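Local coordinates for protein nicotinamide-nucleotide adenylyltransferase NadR family / Ribosylnicotinamide kinase (Lactococcus lactis subsp. cremoris, PDB 6GYE) that binds nicotinamide riboside and probably phosphorylates it, in a family whose members can also have nicotinamide-nucleotide adenylyltransferase activity, at residues Asn79-Pro91 against Trp100-Thr112. Sequence-based numbering, arbitrary orientation. Where two conformers were deposited one is given.
Sequences NIKVSMLNENDLP and WANRLFELIHHNT
Arg-103 of helix 95-110 reaches across to the end of strand 80-86 and illustrates how one arginine can gather a turning backbone. Its CB rests on CD1 of Leu-85, 3.7 Å away. With CG beside the backbone N (chi1 -55°) and an extended chain from there to NE, CD passes Asn-86 O, and NE turns back to a salt bridge with Glu-99 on its own helix. At the tip, NH1 and NH2 converge end-on upon a single acceptor, Asn-88 O, which lies in the guanidinium plane 3.0 Å from each. NH1 also lies 2.5 Å from Asn-86 O, too short to be taken at face value, so the strength of that bond is doubtful. Leu-90 CD2 covers one face of the group, 3.6 Å above its plane and offset toward the rim. The turn being held is an Asx turn, closed by Asn-88 N donating to Asn-86 OD1 (2.9 Å), while Asn-88 OD1 accepts from the backbone N of Asp-52.

One turn earlier in the helix, Trp-100 donates from NE1 to the anti lone pair of Glu-87 OE2 at 3.2 Å, the carboxylate plane inclined 43° to the indole; Leu-85 CD2 approaches the same ring obliquely. Farther along, Leu-107 CD1 packs against Ser-83 and lies 3.4 Å from Met-84 O.

Strand and helix run nearly antiparallel, at 165°, as in the strand-to-helix half of a Rossmann-like crossover; the strand is an outermost one of the five-stranded parallel sheet, in what is probably the adenylyltransferase domain. Chemically, the contact changes from mostly apolar packing around Leu-85 and Leu-107 to charge-assisted bonding beyond the strand's end, where the guanidinium grips Asn-88 O with two nitrogens and Glu-99 probably balances its charge.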
loop_
_atom_site.group_PDB
_atom_site.type_symbol
_atom_site.label_atom_id
_atom_site.label_comp_id
_atom_site.label_asym_id
_atom_site.label_seq_id
_atom_site.Cartn_x
_atom_site.Cartn_y
_atom_site.Cartn_z
ATOM N N ASN A 79 6.776 13.564 -22.678
ATOM C CA ASN A 79 5.537 13.878 -23.370
ATOM C C ASN A 79 4.306 13.231 -22.732
ATOM O O ASN A 79 3.314 12.995 -23.425
ATOM C CB ASN A 79 5.659 13.461 -24.839
ATOM C CG ASN A 79 5.933 11.951 -25.021
ATOM O OD1 ASN A 79 6.569 11.312 -24.183
ATOM N ND2 ASN A 79 5.463 11.392 -26.136
ATOM N N ILE A 80 4.334 12.923 -21.437
ATOM C CA ILE A 80 3.196 12.277 -20.788
ATOM C C ILE A 80 2.757 13.119 -19.604
ATOM O O ILE A 80 3.528 13.322 -18.662
ATOM C CB ILE A 80 3.498 10.833 -20.350
ATOM C CG1 ILE A 80 3.872 9.957 -21.547
ATOM C CG2 ILE A 80 2.283 10.215 -19.656
ATOM C CD1 ILE A 80 4.282 8.562 -21.158
ATOM N N LYS A 81 1.520 13.603 -19.654
ATOM C CA LYS A 81 0.898 14.380 -18.596
ATOM C C LYS A 81 -0.242 13.572 -17.992
ATOM O O LYS A 81 -0.909 12.807 -18.691
ATOM C CB LYS A 81 0.369 15.715 -19.137
ATOM C CG LYS A 81 -0.255 16.647 -18.092
ATOM C CD LYS A 81 0.801 17.266 -17.195
ATOM C CE LYS A 81 0.208 18.241 -16.179
ATOM N NZ LYS A 81 1.280 18.761 -15.282
ATOM N N VAL A 82 -0.456 13.743 -16.688
ATOM C CA VAL A 82 -1.503 13.046 -15.943
ATOM C C VAL A 82 -2.499 14.074 -15.434
ATOM O O VAL A 82 -2.107 15.067 -14.801
ATOM C CB VAL A 82 -0.942 12.241 -14.755
ATOM C CG1 VAL A 82 -2.094 11.641 -13.957
ATOM C CG2 VAL A 82 0.007 11.150 -15.234
ATOM N N SER A 83 -3.783 13.826 -15.692
ATOM C CA SER A 83 -4.844 14.752 -15.331
ATOM C C SER A 83 -6.026 13.980 -14.757
ATOM O O SER A 83 -6.178 12.775 -14.976
ATOM C CB SER A 83 -5.290 15.584 -16.536
ATOM O OG SER A 83 -5.930 14.763 -17.496
ATOM N N MET A 84 -6.875 14.701 -14.033
ATOM C CA MET A 84 -7.960 14.127 -13.255
ATOM C C MET A 84 -9.290 14.529 -13.872
ATOM O O MET A 84 -9.515 15.718 -14.127
ATOM C CB MET A 84 -7.882 14.631 -11.812
ATOM C CG MET A 84 -8.360 13.678 -10.750
ATOM S SD MET A 84 -8.134 14.352 -9.090
ATOM C CE MET A 84 -9.549 15.440 -8.972
ATOM N N LEU A 85 -10.163 13.539 -14.124
ATOM C CA LEU A 85 -11.542 13.782 -14.558
ATOM C C LEU A 85 -12.474 13.395 -13.418
ATOM O O LEU A 85 -12.752 12.212 -13.212
ATOM C CB LEU A 85 -11.903 13.015 -15.823
ATOM C CG LEU A 85 -13.350 13.280 -16.279
ATOM C CD1 LEU A 85 -13.586 14.767 -16.433
ATOM C CD2 LEU A 85 -13.659 12.595 -17.580
ATOM N N ASN A 86 -12.940 14.401 -12.680
ATOM C CA ASN A 86 -13.842 14.217 -11.547
ATOM C C ASN A 86 -15.277 14.065 -12.059
ATOM O O ASN A 86 -15.819 14.979 -12.695
ATOM C CB ASN A 86 -13.715 15.418 -10.603
ATOM C CG ASN A 86 -14.497 15.252 -9.305
ATOM O OD1 ASN A 86 -15.529 14.579 -9.254
ATOM N ND2 ASN A 86 -14.018 15.898 -8.252
ATOM N N GLU A 87 -15.902 12.926 -11.771
ATOM C CA GLU A 87 -17.230 12.642 -12.301
ATOM C C GLU A 87 -18.355 12.849 -11.288
ATOM O O GLU A 87 -19.500 12.491 -11.582
ATOM C CB GLU A 87 -17.275 11.216 -12.853
ATOM C CG GLU A 87 -16.560 11.068 -14.182
ATOM C CD GLU A 87 -16.311 9.626 -14.566
ATOM O OE1 GLU A 87 -16.320 8.759 -13.662
ATOM O OE2 GLU A 87 -16.132 9.366 -15.781
ATOM N N ASN A 88 -18.072 13.457 -10.136
ATOM C CA ASN A 88 -19.103 13.731 -9.140
ATOM C C ASN A 88 -20.136 14.714 -9.689
ATOM O O ASN A 88 -19.874 15.469 -10.628
ATOM C CB ASN A 88 -18.498 14.328 -7.862
ATOM C CG ASN A 88 -17.743 13.306 -7.004
ATOM O OD1 ASN A 88 -17.932 12.098 -7.116
ATOM N ND2 ASN A 88 -16.891 13.810 -6.126
ATOM N N ASP A 89 -21.325 14.696 -9.078
ATOM C CA ASP A 89 -22.389 15.664 -9.375
ATOM C C ASP A 89 -22.745 15.683 -10.858
ATOM O O ASP A 89 -22.860 16.739 -11.482
ATOM C CB ASP A 89 -22.000 17.062 -8.895
ATOM C CG ASP A 89 -21.569 17.072 -7.448
ATOM O OD1 ASP A 89 -22.336 16.566 -6.601
ATOM O OD2 ASP A 89 -20.454 17.564 -7.163
ATOM N N LEU A 90 -22.941 14.509 -11.411
ATOM C CA LEU A 90 -23.343 14.452 -12.801
ATOM C C LEU A 90 -24.794 14.012 -12.901
ATOM O O LEU A 90 -25.205 13.091 -12.184
ATOM C CB LEU A 90 -22.473 13.455 -13.580
ATOM C CG LEU A 90 -21.177 13.933 -14.226
ATOM C CD1 LEU A 90 -20.632 12.855 -15.124
ATOM C CD2 LEU A 90 -21.428 15.183 -15.016
ATOM N N PRO A 91 -25.600 14.648 -13.752
ATOM C CA PRO A 91 -26.902 14.054 -14.074
ATOM C C PRO A 91 -26.664 12.639 -14.584
ATOM O O PRO A 91 -25.823 12.410 -15.455
ATOM C CB PRO A 91 -27.461 14.979 -15.163
ATOM C CG PRO A 91 -26.758 16.283 -14.946
ATOM C CD PRO A 91 -25.385 15.935 -14.439
ATOM N N TRP A 100 -20.309 15.828 -18.931
ATOM C CA TRP A 100 -19.113 14.994 -18.890
ATOM C C TRP A 100 -18.119 15.421 -19.965
ATOM O O TRP A 100 -16.939 15.659 -19.680
ATOM C CB TRP A 100 -19.500 13.518 -19.043
ATOM C CG TRP A 100 -18.351 12.564 -19.033
ATOM C CD1 TRP A 100 -17.766 11.986 -17.943
ATOM C CD2 TRP A 100 -17.664 12.053 -20.178
ATOM N NE1 TRP A 100 -16.737 11.163 -18.340
ATOM C CE2 TRP A 100 -16.652 11.191 -19.706
ATOM C CE3 TRP A 100 -17.794 12.253 -21.557
ATOM C CZ2 TRP A 100 -15.785 10.524 -20.564
ATOM C CZ3 TRP A 100 -16.929 11.593 -22.408
ATOM C CH2 TRP A 100 -15.938 10.739 -21.908
ATOM N N ALA A 101 -18.594 15.565 -21.204
ATOM C CA ALA A 101 -17.716 15.978 -22.293
ATOM C C ALA A 101 -17.162 17.380 -22.068
ATOM O O ALA A 101 -16.000 17.649 -22.401
ATOM C CB ALA A 101 -18.453 15.905 -23.626
ATOM N N ASN A 102 -17.982 18.289 -21.525
ATOM C CA ASN A 102 -17.495 19.633 -21.217
ATOM C C ASN A 102 -16.254 19.567 -20.348
ATOM O O ASN A 102 -15.215 20.144 -20.682
ATOM C CB ASN A 102 -18.572 20.456 -20.513
ATOM C CG ASN A 102 -19.651 20.910 -21.448
ATOM O OD1 ASN A 102 -19.439 20.996 -22.657
ATOM N ND2 ASN A 102 -20.822 21.214 -20.899
ATOM N N ARG A 103 -16.337 18.817 -19.249
ATOM C CA ARG A 103 -15.185 18.660 -18.375
ATOM C C ARG A 103 -14.018 18.045 -19.129
ATOM O O ARG A 103 -12.868 18.462 -18.964
ATOM C CB ARG A 103 -15.559 17.791 -17.177
ATOM C CG ARG A 103 -16.760 18.289 -16.402
ATOM C CD ARG A 103 -16.969 17.452 -15.153
ATOM N NE ARG A 103 -18.193 17.826 -14.452
ATOM C CZ ARG A 103 -18.669 17.169 -13.401
ATOM N NH1 ARG A 103 -18.018 16.103 -12.944
ATOM N NH2 ARG A 103 -19.793 17.568 -12.817
ATOM N N LEU A 104 -14.303 17.069 -19.986
ATOM C CA LEU A 104 -13.234 16.395 -20.708
ATOM C C LEU A 104 -12.494 17.360 -21.626
ATOM O O LEU A 104 -11.260 17.426 -21.613
ATOM C CB LEU A 104 -13.806 15.225 -21.500
ATOM C CG LEU A 104 -12.765 14.589 -22.397
ATOM C CD1 LEU A 104 -11.602 14.078 -21.520
ATOM C CD2 LEU A 104 -13.390 13.470 -23.197
ATOM N N PHE A 105 -13.231 18.129 -22.423
ATOM C CA PHE A 105 -12.565 19.035 -23.347
ATOM C C PHE A 105 -11.921 20.202 -22.615
ATOM O O PHE A 105 -10.905 20.739 -23.071
ATOM C CB PHE A 105 -13.545 19.505 -24.411
ATOM C CG PHE A 105 -13.876 18.441 -25.405
ATOM C CD1 PHE A 105 -12.943 18.068 -26.360
ATOM C CD2 PHE A 105 -15.091 17.785 -25.361
ATOM C CE1 PHE A 105 -13.226 17.064 -27.275
ATOM C CE2 PHE A 105 -15.383 16.789 -26.269
ATOM C CZ PHE A 105 -14.444 16.423 -27.231
ATOM N N GLU A 106 -12.485 20.605 -21.481
ATOM C CA GLU A 106 -11.798 21.589 -20.660
ATOM C C GLU A 106 -10.439 21.059 -20.210
ATOM O O GLU A 106 -9.439 21.782 -20.258
ATOM C CB GLU A 106 -12.677 21.968 -19.476
ATOM C CG GLU A 106 -12.092 23.039 -18.591
ATOM C CD GLU A 106 -13.162 23.724 -17.777
ATOM O OE1 GLU A 106 -13.121 24.968 -17.662
ATOM O OE2 GLU A 106 -14.067 23.017 -17.285
ATOM N N LEU A 107 -10.379 19.781 -19.817
ATOM C CA LEU A 107 -9.111 19.163 -19.435
ATOM C C LEU A 107 -8.100 19.228 -20.569
ATOM O O LEU A 107 -6.928 19.549 -20.354
ATOM C CB LEU A 107 -9.334 17.706 -19.049
ATOM C CG LEU A 107 -9.500 17.253 -17.607
ATOM C CD1 LEU A 107 -9.291 15.741 -17.544
ATOM C CD2 LEU A 107 -8.544 17.964 -16.714
ATOM N N ILE A 108 -8.534 18.894 -21.783
ATOM C CA ILE A 108 -7.647 18.943 -22.944
ATOM C C ILE A 108 -7.152 20.366 -23.176
ATOM O O ILE A 108 -5.965 20.601 -23.439
ATOM C CB ILE A 108 -8.375 18.402 -24.185
ATOM C CG1 ILE A 108 -8.713 16.928 -24.000
ATOM C CG2 ILE A 108 -7.533 18.629 -25.439
ATOM C CD1 ILE A 108 -9.378 16.313 -25.196
ATOM N N HIS A 109 -8.064 21.335 -23.119
ATOM C CA HIS A 109 -7.677 22.722 -23.344
ATOM C C HIS A 109 -6.648 23.178 -22.310
ATOM O O HIS A 109 -5.624 23.777 -22.655
ATOM C CB HIS A 109 -8.915 23.617 -23.326
ATOM C CG HIS A 109 -9.885 23.329 -24.432
ATOM N ND1 HIS A 109 -11.214 23.691 -24.371
ATOM C CD2 HIS A 109 -9.722 22.706 -25.626
ATOM C CE1 HIS A 109 -11.827 23.308 -25.479
ATOM N NE2 HIS A 109 -10.945 22.705 -26.256
ATOM N N HIS A 110 -6.899 22.883 -21.033
ATOM C CA HIS A 110 -6.033 23.383 -19.971
ATOM C C HIS A 110 -4.636 22.779 -20.053
ATOM O O HIS A 110 -3.641 23.466 -19.802
ATOM C CB HIS A 110 -6.661 23.082 -18.608
ATOM C CG HIS A 110 -5.940 23.712 -17.456
ATOM N ND1 HIS A 110 -5.681 25.067 -17.387
ATOM C CD2 HIS A 110 -5.411 23.172 -16.333
ATOM C CE1 HIS A 110 -5.033 25.332 -16.267
ATOM N NE2 HIS A 110 -4.857 24.200 -15.610
ATOM N N ASN A 111 -4.535 21.508 -20.427
ATOM C CA ASN A 111 -3.285 20.768 -20.331
ATOM C C ASN A 111 -2.535 20.685 -21.653
ATOM O O ASN A 111 -1.591 19.898 -21.772
ATOM C CB ASN A 111 -3.550 19.358 -19.790
ATOM C CG ASN A 111 -3.930 19.367 -18.324
ATOM O OD1 ASN A 111 -3.062 19.321 -17.447
ATOM N ND2 ASN A 111 -5.227 19.471 -18.046
ATOM N N THR A 112 -2.903 21.490 -22.638
ATOM C CA THR A 112 -2.211 21.478 -23.914
ATOM C C THR A 112 -1.591 22.836 -24.204
ATOM O O THR A 112 -2.173 23.881 -23.897
ATOM C CB THR A 112 -3.158 21.084 -25.049
ATOM O OG1 THR A 112 -3.539 19.711 -24.888
ATOM C CG2 THR A 112 -2.455 21.241 -26.366
#